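Local structure of dihydrolipoyl dehydrogenase (Elizabethkingia anophelis NUHP1, 6UZI) at residues 38-43 against 131-136; 29-34 against 114-119; 23-28 against 335-340; 293-298 against 314-319. The protein probably oxidises dihydrolipoyl groups on lysines of partner proteins with NAD(+), using bound FAD and a redox-active disulfide. All coordinates share one frame; numbering follows the deposited sequence.

Contact 1: 38-43 against 131-136; sequences VIIEKY and IKVTKA. With FAD (flavin-adenine dinucleotide), chain E.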
# COMPACT_ATOMS: atom_id res chain seq x y z
N VAL A 38 -35.03 -8.60 -3.18
CA VAL A 38 -35.35 -7.99 -1.90
C VAL A 38 -34.29 -8.42 -0.89
O VAL A 38 -33.76 -9.54 -0.97
CB VAL A 38 -36.76 -8.39 -1.41
CG1 VAL A 38 -36.89 -9.90 -1.29
CG2 VAL A 38 -37.09 -7.70 -0.10
N ILE A 39 -33.94 -7.52 0.02
CA ILE A 39 -32.98 -7.80 1.08
C ILE A 39 -33.65 -7.47 2.41
O ILE A 39 -34.36 -6.46 2.52
CB ILE A 39 -31.66 -7.03 0.88
CG1 ILE A 39 -30.63 -7.47 1.92
CG2 ILE A 39 -31.89 -5.52 0.95
CD1 ILE A 39 -29.22 -6.93 1.64
N ILE A 40 -33.43 -8.32 3.40
CA ILE A 40 -34.08 -8.21 4.70
C ILE A 40 -33.00 -8.05 5.76
O ILE A 40 -32.02 -8.79 5.77
CB ILE A 40 -34.96 -9.44 4.97
CG1 ILE A 40 -36.01 -9.59 3.87
CG2 ILE A 40 -35.65 -9.33 6.33
CD1 ILE A 40 -36.60 -10.97 3.77
N GLU A 41 -33.19 -7.06 6.65
CA GLU A 41 -32.25 -6.79 7.74
C GLU A 41 -33.00 -6.50 9.03
O GLU A 41 -33.89 -5.65 9.05
CB GLU A 41 -31.33 -5.62 7.41
CG GLU A 41 -30.45 -5.22 8.59
CD GLU A 41 -29.66 -6.39 9.16
OE1 GLU A 41 -28.82 -6.98 8.44
OE2 GLU A 41 -29.90 -6.73 10.33
N LYS A 42 -32.61 -7.20 10.10
CA LYS A 42 -33.21 -7.00 11.42
C LYS A 42 -32.66 -5.76 12.13
O LYS A 42 -33.37 -5.17 12.95
CB LYS A 42 -32.96 -8.23 12.29
CG LYS A 42 -31.49 -8.64 12.34
CD LYS A 42 -31.14 -9.42 13.57
CE LYS A 42 -31.86 -10.74 13.58
NZ LYS A 42 -31.48 -11.56 14.76
N TYR A 43 -31.43 -5.37 11.82
CA TYR A 43 -30.81 -4.20 12.42
C TYR A 43 -31.47 -2.93 11.91
O TYR A 43 -32.14 -2.91 10.88
CB TYR A 43 -29.31 -4.17 12.10
CG TYR A 43 -28.45 -3.43 13.10
CD1 TYR A 43 -27.83 -2.24 12.75
CD2 TYR A 43 -28.26 -3.91 14.39
CE1 TYR A 43 -27.04 -1.54 13.64
CE2 TYR A 43 -27.47 -3.22 15.30
CZ TYR A 43 -26.86 -2.03 14.92
OH TYR A 43 -26.07 -1.33 15.81
N ILE A 131 -41.28 -16.36 3.22
CA ILE A 131 -40.45 -15.81 4.28
C ILE A 131 -41.29 -14.80 5.06
O ILE A 131 -41.87 -13.89 4.46
CB ILE A 131 -39.18 -15.14 3.72
CG1 ILE A 131 -38.31 -16.15 2.98
CG2 ILE A 131 -38.39 -14.48 4.84
CD1 ILE A 131 -37.39 -15.53 1.93
N LYS A 132 -41.36 -14.97 6.38
CA LYS A 132 -42.04 -14.02 7.25
C LYS A 132 -41.06 -12.94 7.69
O LYS A 132 -39.94 -13.25 8.10
CB LYS A 132 -42.63 -14.72 8.47
CG LYS A 132 -43.37 -13.78 9.43
CD LYS A 132 -43.40 -14.32 10.86
CE LYS A 132 -44.52 -15.34 11.08
NZ LYS A 132 -44.38 -16.02 12.41
N VAL A 133 -41.49 -11.69 7.61
CA VAL A 133 -40.67 -10.54 8.00
C VAL A 133 -41.36 -9.85 9.17
O VAL A 133 -42.40 -9.20 8.99
CB VAL A 133 -40.45 -9.56 6.84
CG1 VAL A 133 -39.56 -8.40 7.27
CG2 VAL A 133 -39.87 -10.28 5.63
N THR A 134 -40.79 -9.99 10.36
CA THR A 134 -41.37 -9.43 11.58
C THR A 134 -40.69 -8.11 11.92
O THR A 134 -39.48 -8.08 12.14
CB THR A 134 -41.25 -10.42 12.74
OG1 THR A 134 -41.72 -11.71 12.32
CG2 THR A 134 -42.08 -9.95 13.91
N LYS A 135 -41.48 -7.04 11.98
CA LYS A 135 -40.96 -5.73 12.33
C LYS A 135 -40.75 -5.62 13.84
O LYS A 135 -41.08 -6.53 14.61
CB LYS A 135 -41.92 -4.64 11.84
CG LYS A 135 -41.98 -4.47 10.33
CD LYS A 135 -43.07 -3.49 9.94
CE LYS A 135 -43.09 -3.22 8.44
NZ LYS A 135 -44.27 -2.40 8.05
N ALA A 136 -40.24 -4.46 14.27
CA ALA A 136 -39.93 -4.26 15.69
C ALA A 136 -41.18 -4.31 16.55
O ALA A 136 -41.17 -4.86 17.65
CB ALA A 136 -39.19 -2.94 15.88
PA FAD E . -22.66 -10.32 8.73
O1A FAD E . -21.80 -9.15 8.43
O2A FAD E . -22.13 -11.01 10.00
O5B FAD E . -24.13 -9.80 9.09
C5B FAD E . -25.24 -10.52 8.55
C4B FAD E . -26.49 -9.73 8.85
O4B FAD E . -27.62 -10.62 8.91
C3B FAD E . -26.50 -8.95 10.18
O3B FAD E . -26.59 -7.56 9.89
C2B FAD E . -27.77 -9.43 10.89
O2B FAD E . -28.46 -8.37 11.55
C1B FAD E . -28.58 -10.03 9.75
N9A FAD E . -29.52 -11.07 10.13
C8A FAD E . -29.24 -12.23 10.81
N7A FAD E . -30.28 -13.02 10.97
C5A FAD E . -31.32 -12.33 10.36
C6A FAD E . -32.68 -12.63 10.19
N6A FAD E . -33.25 -13.77 10.59
N1A FAD E . -33.45 -11.71 9.55
C2A FAD E . -32.88 -10.58 9.12
N3A FAD E . -31.60 -10.19 9.22
C4A FAD E . -30.86 -11.12 9.86
N1 FAD E . -13.44 -9.19 8.38
C2 FAD E . -12.54 -8.78 7.44
O2 FAD E . -12.51 -9.28 6.32
N3 FAD E . -11.65 -7.76 7.75
C4 FAD E . -11.57 -7.09 8.95
O4 FAD E . -10.74 -6.19 9.11
C4X FAD E . -12.52 -7.53 9.93
N5 FAD E . -12.54 -6.93 11.09
C5X FAD E . -13.50 -7.33 12.00
C6 FAD E . -13.58 -6.66 13.22
C7 FAD E . -14.56 -6.96 14.15
C7M FAD E . -14.62 -6.20 15.45
C8 FAD E . -15.50 -7.97 13.86
C8M FAD E . -16.62 -8.29 14.82
C9 FAD E . -15.42 -8.66 12.65
C9A FAD E . -14.43 -8.34 11.72
N10 FAD E . -14.36 -8.98 10.47
C10 FAD E . -13.42 -8.59 9.55
C1' FAD E . -15.31 -10.04 10.11
C2' FAD E . -16.46 -9.52 9.25
O2' FAD E . -17.33 -8.68 10.01
C3' FAD E . -17.24 -10.67 8.62
O3' FAD E . -16.34 -11.64 8.10
C4' FAD E . -18.17 -10.20 7.50
O4' FAD E . -18.99 -9.14 8.01
C5' FAD E . -19.02 -11.31 6.92
O5' FAD E . -20.36 -10.80 6.91
P FAD E . -21.65 -11.58 6.28
O1P FAD E . -22.25 -10.94 5.08
O2P FAD E . -21.43 -13.06 6.07
O3P FAD E . -22.60 -11.40 7.56
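I40, which packs on I131 and V133, also sets its CG2 branch at the C2A edge of the FAD adenine, a little to one side of the ring plane. The other side of the ring is covered by K42, whose CE lies over the adenine 3.6 Å from C5A of FAD. This is the adenosine end of a Rossmann-type FAD site, where the second strand of the fold ends in an acid that grips the ribose. The acid is E41. Its flat carboxylate takes both ribose hydroxyls: FAD O3B bonds to OE1 of E41 at 2.7 Å, and FAD O2B bonds to OE2. CG of E41 stands opposite the backbone N (chi1 174°), and the chain bends at chi2 (53°) to turn the carboxylate to the sugar. The backbone N of Y43 reaches OE2 on its anti lone pair, away from the other oxygen, though the modelled distance is doubtfully short. S19 OG also bonds to OE1, so the carboxylate is held from the protein side as well as by the ligand.

The contact between the two strands is small, buried and apolar. Strand 37-41 belongs to the parallel sheet and strand 130-134 to the mixed sheet. I40 reaches across with CD1, the end of its longer branch. That methyl lies 4.1 Å from CG2 of I131 and 3.8 Å from CG2 of V133.

Contact 2: 29-34 against 114-119; sequences RCAQLG and NKITVL
A31 points from helix 21-32 straight at N114, while Q32 meets the same asparagine obliquely from beside it. The contact lies at the edge of the Rossmann-type FAD-binding fold. Here the end of helix 21-32 packs on the turn that leads from helix 89-113 into strand 117-120. CB of A31 is 3.4 Å from the backbone O of N114 and 3.9 Å from its CB. I116 adds CG1, 4.0 Å from CB of A31, the one apolar side-chain pair between the segments.

The Q32 and N114 amides are turned 42° from each other and do not bond directly. Q32 has CG anti to its carbonyl carbon (chi1 -68°), and its extended chain lays the amide back alongside the helix, near R29. A water bridges NE2 of Q32 and OD1 of N114, though its modelled distance to NE2 is too short to trust. ND2 of N114 is held by L110 O, in the last turns of helix 89-113.

Both helices end in Schellman motifs, with G34 and K115 as the residues of positive phi. NE2 of Q32 also makes a weak hydrogen bond to A472 O of the second subunit. In the first Schellman motif, G34 N bonds to A31 O at 3.2 Å.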
# COMPACT_ATOMS: atom_id res chain seq x y z
N ARG A 29 -25.55 -7.71 -7.13
CA ARG A 29 -25.24 -8.56 -8.27
C ARG A 29 -26.50 -9.23 -8.81
O ARG A 29 -26.62 -9.42 -10.02
CB ARG A 29 -24.18 -9.58 -7.88
CG ARG A 29 -23.55 -10.31 -9.05
CD ARG A 29 -22.58 -9.41 -9.76
NE ARG A 29 -22.10 -10.04 -10.98
CZ ARG A 29 -22.48 -9.69 -12.21
NH1 ARG A 29 -23.35 -8.71 -12.37
NH2 ARG A 29 -21.99 -10.33 -13.26
N CYS A 30 -27.45 -9.59 -7.93
CA CYS A 30 -28.72 -10.13 -8.41
C CYS A 30 -29.51 -9.08 -9.16
O CYS A 30 -30.14 -9.38 -10.19
CB CYS A 30 -29.54 -10.68 -7.24
SG CYS A 30 -29.00 -12.30 -6.66
N ALA A 31 -29.52 -7.85 -8.66
CA ALA A 31 -30.18 -6.77 -9.37
C ALA A 31 -29.50 -6.48 -10.71
O ALA A 31 -30.18 -6.19 -11.71
CB ALA A 31 -30.24 -5.52 -8.49
N GLN A 32 -28.16 -6.54 -10.76
CA GLN A 32 -27.47 -6.28 -12.02
C GLN A 32 -27.79 -7.34 -13.06
O GLN A 32 -27.78 -7.05 -14.27
CB GLN A 32 -25.96 -6.19 -11.80
CG GLN A 32 -25.51 -4.98 -10.99
CD GLN A 32 -23.99 -4.92 -10.80
OE1 GLN A 32 -23.29 -5.91 -11.02
NE2 GLN A 32 -23.50 -3.77 -10.35
N LEU A 33 -28.07 -8.57 -12.63
CA LEU A 33 -28.36 -9.66 -13.56
C LEU A 33 -29.83 -9.72 -13.94
O LEU A 33 -30.21 -10.57 -14.76
CB LEU A 33 -27.90 -10.99 -12.96
CG LEU A 33 -26.37 -11.09 -12.80
CD1 LEU A 33 -25.97 -12.22 -11.88
CD2 LEU A 33 -25.70 -11.26 -14.16
N GLY A 34 -30.67 -8.85 -13.39
CA GLY A 34 -32.05 -8.72 -13.82
C GLY A 34 -33.10 -9.31 -12.90
O GLY A 34 -34.28 -9.29 -13.25
N ASN A 114 -29.87 0.43 -7.32
CA ASN A 114 -30.07 -0.87 -7.94
C ASN A 114 -31.52 -1.34 -7.86
O ASN A 114 -31.81 -2.46 -8.30
CB ASN A 114 -29.15 -1.91 -7.32
CG ASN A 114 -27.69 -1.68 -7.66
OD1 ASN A 114 -27.19 -2.23 -8.63
ND2 ASN A 114 -27.01 -0.89 -6.85
N LYS A 115 -32.42 -0.50 -7.35
CA LYS A 115 -33.86 -0.80 -7.28
C LYS A 115 -34.13 -2.06 -6.45
O LYS A 115 -35.00 -2.87 -6.78
CB LYS A 115 -34.46 -0.93 -8.68
CG LYS A 115 -34.32 0.32 -9.53
CD LYS A 115 -35.06 1.48 -8.90
CE LYS A 115 -34.76 2.80 -9.59
NZ LYS A 115 -33.66 3.54 -8.91
N ILE A 116 -33.40 -2.19 -5.35
CA ILE A 116 -33.58 -3.31 -4.43
C ILE A 116 -34.55 -2.89 -3.34
O ILE A 116 -34.38 -1.84 -2.71
CB ILE A 116 -32.24 -3.74 -3.81
CG1 ILE A 116 -31.30 -4.31 -4.88
CG2 ILE A 116 -32.48 -4.77 -2.72
CD1 ILE A 116 -29.84 -4.25 -4.49
N THR A 117 -35.55 -3.73 -3.09
CA THR A 117 -36.47 -3.45 -2.00
C THR A 117 -35.77 -3.78 -0.69
O THR A 117 -35.20 -4.86 -0.53
CB THR A 117 -37.74 -4.28 -2.13
OG1 THR A 117 -38.26 -4.15 -3.46
CG2 THR A 117 -38.78 -3.80 -1.14
N VAL A 118 -35.83 -2.85 0.26
CA VAL A 118 -35.19 -3.03 1.55
C VAL A 118 -36.30 -3.13 2.59
O VAL A 118 -37.12 -2.21 2.74
CB VAL A 118 -34.22 -1.88 1.88
CG1 VAL A 118 -33.63 -2.09 3.26
CG2 VAL A 118 -33.13 -1.83 0.84
N LEU A 119 -36.32 -4.25 3.30
CA LEU A 119 -37.28 -4.50 4.36
C LEU A 119 -36.53 -4.59 5.67
O LEU A 119 -35.53 -5.31 5.76
CB LEU A 119 -38.07 -5.78 4.11
CG LEU A 119 -38.96 -5.84 2.86
CD1 LEU A 119 -39.66 -7.17 2.75
CD2 LEU A 119 -39.97 -4.71 2.90
O HOH W 1 -24.96 -1.86 -9.99

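Contact 3: 23-28 against 335-340; sequences GYVAAI and EGVFVA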
# COMPACT_ATOMS: atom_id res chain seq x y z
N GLY A 23 -24.27 -10.26 2.00
CA GLY A 23 -25.66 -10.04 1.68
C GLY A 23 -25.92 -8.95 0.66
O GLY A 23 -26.51 -9.21 -0.39
N TYR A 24 -25.48 -7.72 0.95
CA TYR A 24 -25.86 -6.61 0.09
C TYR A 24 -25.07 -6.60 -1.22
O TYR A 24 -25.57 -6.11 -2.24
CB TYR A 24 -25.73 -5.28 0.84
CG TYR A 24 -24.36 -4.66 0.94
CD1 TYR A 24 -23.84 -3.88 -0.08
CD2 TYR A 24 -23.59 -4.82 2.09
CE1 TYR A 24 -22.59 -3.30 0.02
CE2 TYR A 24 -22.34 -4.25 2.20
CZ TYR A 24 -21.84 -3.49 1.16
OH TYR A 24 -20.60 -2.91 1.27
N VAL A 25 -23.86 -7.16 -1.23
CA VAL A 25 -23.18 -7.31 -2.51
C VAL A 25 -23.90 -8.35 -3.37
O VAL A 25 -24.12 -8.14 -4.56
CB VAL A 25 -21.70 -7.67 -2.30
CG1 VAL A 25 -21.07 -8.18 -3.58
CG2 VAL A 25 -20.94 -6.44 -1.80
N ALA A 26 -24.33 -9.45 -2.76
CA ALA A 26 -25.12 -10.44 -3.49
C ALA A 26 -26.38 -9.82 -4.07
O ALA A 26 -26.76 -10.11 -5.21
CB ALA A 26 -25.48 -11.61 -2.57
N ALA A 27 -27.07 -8.97 -3.29
CA ALA A 27 -28.28 -8.33 -3.78
C ALA A 27 -27.99 -7.45 -4.99
O ALA A 27 -28.71 -7.51 -5.99
CB ALA A 27 -28.94 -7.52 -2.66
N ILE A 28 -26.92 -6.65 -4.93
CA ILE A 28 -26.58 -5.79 -6.05
C ILE A 28 -26.30 -6.62 -7.29
O ILE A 28 -26.75 -6.30 -8.40
CB ILE A 28 -25.38 -4.89 -5.70
CG1 ILE A 28 -25.76 -3.90 -4.59
CG2 ILE A 28 -24.88 -4.15 -6.92
CD1 ILE A 28 -24.61 -3.08 -4.10
N GLU A 335 -18.54 -14.81 -2.44
CA GLU A 335 -19.56 -15.86 -2.46
C GLU A 335 -20.92 -15.31 -2.84
O GLU A 335 -21.71 -16.00 -3.50
CB GLU A 335 -19.58 -16.56 -1.11
CG GLU A 335 -18.35 -17.42 -0.89
CD GLU A 335 -18.41 -18.25 0.38
OE1 GLU A 335 -19.09 -17.81 1.33
OE2 GLU A 335 -17.81 -19.35 0.41
N GLY A 336 -21.21 -14.06 -2.47
CA GLY A 336 -22.45 -13.44 -2.91
C GLY A 336 -22.51 -13.24 -4.41
O GLY A 336 -23.52 -13.56 -5.05
N VAL A 337 -21.41 -12.75 -5.00
CA VAL A 337 -21.34 -12.62 -6.46
C VAL A 337 -21.41 -13.99 -7.12
O VAL A 337 -22.00 -14.15 -8.20
CB VAL A 337 -20.05 -11.87 -6.87
CG1 VAL A 337 -19.94 -11.83 -8.38
CG2 VAL A 337 -20.05 -10.48 -6.29
N PHE A 338 -20.83 -15.00 -6.48
CA PHE A 338 -20.86 -16.35 -7.02
C PHE A 338 -22.29 -16.86 -7.13
O PHE A 338 -22.69 -17.39 -8.18
CB PHE A 338 -20.01 -17.28 -6.15
CG PHE A 338 -19.99 -18.71 -6.62
CD1 PHE A 338 -18.98 -19.17 -7.45
CD2 PHE A 338 -20.98 -19.61 -6.22
CE1 PHE A 338 -18.95 -20.49 -7.89
CE2 PHE A 338 -20.96 -20.93 -6.66
CZ PHE A 338 -19.95 -21.37 -7.49
N VAL A 339 -23.07 -16.72 -6.05
CA VAL A 339 -24.43 -17.25 -6.08
C VAL A 339 -25.28 -16.51 -7.11
O VAL A 339 -26.01 -17.13 -7.90
CB VAL A 339 -25.06 -17.20 -4.68
CG1 VAL A 339 -26.54 -17.51 -4.76
CG2 VAL A 339 -24.39 -18.22 -3.77
N ALA A 340 -25.16 -15.18 -7.16
CA ALA A 340 -25.95 -14.40 -8.10
C ALA A 340 -25.67 -14.83 -9.54
O ALA A 340 -26.60 -15.03 -10.33
CB ALA A 340 -25.67 -12.90 -7.92
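The helix that follows the first strand of the Rossmann-type FAD fold packs here against helix 329-343, with A26 set against G336. G23, which touches FAD, is the last glycine of the GxGxxG pattern that begins this helix. The two short helical segments run roughly side by side, with a signed crossing angle of -32° and axes 7.7 Å apart.

The close approach rests on small residues. CB of A26 lies 3.6 Å from CA of G336, where the glycine presents bare backbone, and 3.7 Å from O of G336. One turn further on, A340 points its CB at the other helix, 4.0 Å from O of A26. G336 and A340 are four residues apart, so they form a shallow strip on one side of their helix.

Beside this strip the two valines cross at a slant. CG1 of V25 touches CG2 of V337 at 3.7 Å. V337 brings up the methyl anti to its carbonyl carbon, V25 the one anti to its backbone N. No hydrogen bond joins the segments. H474 of the second subunit also packs on V25, so this end of the interface lies at the dimer contact. Closely packed helices crossing at a modest angle, with a glycine and an alanine four residues apart on one of them, are typical of GxxxA-type helix pairing.

Contact 4: 293-298 against 314-319; sequences AGVELD and PNIYAI
I316 carries CG1 opposite its carbonyl carbon (chi1 -61°) and runs on extended through chi2 (171°), which drives CD1 out towards A293 and V295. V295 turns its CG2 methyl the matching way: its chi1 puts CG1 anti to the backbone N and leaves CG2 anti to the carbonyl carbon, facing the isoleucine. CD1 of I316 meets two partners that lie side by side. It is 3.9 Å from CB of A293 and 3.9 Å from CG2 of V295. The shorter branch of I316 joins in more loosely, with CG2 4.1 Å from CG2 of V295. The I316 and V295 side chains cross at a slant. All the contacts are apolar, and no hydrogen bond links the segments.

The strand side belongs to the FAD-binding Rossmann-type fold. Strand 316-318 is an outermost strand of its parallel sheet within the chain and lies next to strand 148-150. I150 of that neighbour also packs on I316. Shortly after the strand comes D321, whose backbone N bonds to FAD.

The other side is a loop that leaves helix 290-293. G294 has positive phi (95°) and turns the chain out of the helix between A293 and V295. N312 holds this turn from outside the two segments: its side-chain ND2 bonds to O of G294, and its OD1 accepts from N of E296.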
# COMPACT_ATOMS: atom_id res chain seq x y z
N ALA A 293 -38.12 -24.68 6.31
CA ALA A 293 -37.74 -24.79 4.91
C ALA A 293 -37.03 -26.10 4.60
O ALA A 293 -36.95 -26.48 3.43
CB ALA A 293 -36.83 -23.62 4.51
N GLY A 294 -36.51 -26.77 5.62
CA GLY A 294 -35.83 -28.03 5.47
C GLY A 294 -34.33 -27.95 5.34
O GLY A 294 -33.70 -28.96 5.01
N VAL A 295 -33.72 -26.80 5.64
CA VAL A 295 -32.29 -26.60 5.42
C VAL A 295 -31.50 -27.22 6.57
O VAL A 295 -31.83 -27.02 7.74
CB VAL A 295 -31.97 -25.11 5.26
CG1 VAL A 295 -30.48 -24.88 5.18
CG2 VAL A 295 -32.66 -24.56 4.03
N GLU A 296 -30.47 -28.00 6.23
CA GLU A 296 -29.66 -28.69 7.22
C GLU A 296 -28.42 -27.87 7.60
O GLU A 296 -27.84 -27.16 6.78
CB GLU A 296 -29.21 -30.05 6.72
CG GLU A 296 -30.31 -31.02 6.38
CD GLU A 296 -29.79 -32.24 5.63
OE1 GLU A 296 -28.73 -32.14 4.96
OE2 GLU A 296 -30.44 -33.31 5.70
N LEU A 297 -28.04 -27.99 8.87
CA LEU A 297 -26.80 -27.46 9.41
C LEU A 297 -25.79 -28.59 9.60
O LEU A 297 -26.14 -29.77 9.58
CB LEU A 297 -27.05 -26.76 10.75
CG LEU A 297 -28.02 -25.58 10.77
CD1 LEU A 297 -28.14 -25.08 12.20
CD2 LEU A 297 -27.52 -24.46 9.84
N ASP A 298 -24.53 -28.23 9.80
CA ASP A 298 -23.53 -29.23 10.13
C ASP A 298 -23.35 -29.32 11.64
O ASP A 298 -24.06 -28.68 12.42
CB ASP A 298 -22.22 -28.96 9.38
CG ASP A 298 -21.57 -27.64 9.76
OD1 ASP A 298 -21.84 -27.12 10.86
OD2 ASP A 298 -20.79 -27.12 8.94
N PRO A 314 -32.87 -27.04 -3.03
CA PRO A 314 -32.10 -26.57 -4.20
C PRO A 314 -32.21 -25.08 -4.49
O PRO A 314 -31.28 -24.51 -5.07
CB PRO A 314 -32.68 -27.40 -5.35
CG PRO A 314 -33.24 -28.61 -4.69
CD PRO A 314 -33.80 -28.12 -3.38
N ASN A 315 -33.32 -24.43 -4.13
CA ASN A 315 -33.51 -23.02 -4.45
C ASN A 315 -32.97 -22.10 -3.37
O ASN A 315 -33.11 -20.88 -3.49
CB ASN A 315 -34.99 -22.72 -4.67
CG ASN A 315 -35.83 -22.96 -3.41
OD1 ASN A 315 -35.86 -24.06 -2.87
ND2 ASN A 315 -36.49 -21.90 -2.94
N ILE A 316 -32.40 -22.66 -2.30
CA ILE A 316 -31.87 -21.88 -1.18
C ILE A 316 -30.35 -22.02 -1.17
O ILE A 316 -29.82 -23.14 -1.19
CB ILE A 316 -32.49 -22.32 0.15
CG1 ILE A 316 -34.01 -22.10 0.12
CG2 ILE A 316 -31.85 -21.59 1.32
CD1 ILE A 316 -34.76 -22.69 1.28
N TYR A 317 -29.66 -20.89 -1.17
CA TYR A 317 -28.21 -20.82 -1.11
C TYR A 317 -27.78 -20.13 0.18
O TYR A 317 -28.57 -19.49 0.87
CB TYR A 317 -27.64 -20.07 -2.31
CG TYR A 317 -27.89 -20.74 -3.65
CD1 TYR A 317 -29.15 -20.74 -4.23
CD2 TYR A 317 -26.84 -21.34 -4.34
CE1 TYR A 317 -29.37 -21.34 -5.46
CE2 TYR A 317 -27.05 -21.94 -5.56
CZ TYR A 317 -28.31 -21.94 -6.12
OH TYR A 317 -28.51 -22.54 -7.34
N ALA A 318 -26.49 -20.23 0.48
CA ALA A 318 -25.96 -19.62 1.69
C ALA A 318 -24.52 -19.21 1.45
O ALA A 318 -23.76 -19.93 0.80
CB ALA A 318 -26.07 -20.58 2.87
N ILE A 319 -24.15 -18.04 1.99
CA ILE A 319 -22.85 -17.42 1.76
C ILE A 319 -22.32 -16.86 3.06
O ILE A 319 -23.05 -16.69 4.04
CB ILE A 319 -22.92 -16.27 0.72
CG1 ILE A 319 -23.88 -15.19 1.23
CG2 ILE A 319 -23.32 -16.78 -0.66
CD1 ILE A 319 -23.98 -13.99 0.35

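Overall arrangement
Contacts 1, 2 and 4 all reach the same parallel sheet, with strands 37-41 and 117-120 as neighbours and strand 316-318 at the opposite edge. Contacts 2 and 3 share helix 21-32 and have centres about 10 Å apart. The most distant pair is contacts 2 and 4, with centres about 21 Å apart. Along the chain, segments 23-28 and 335-340 of contact 3 enclose the other three contacts. Contacts 1 and 2 alternate their segments, and contact 4 follows both. I319 packs on helix 329-343, which joins contacts 3 and 4. Together they tie remote parts of the sequence into one FAD-binding domain, which meets the second subunit at contacts 2 and 3.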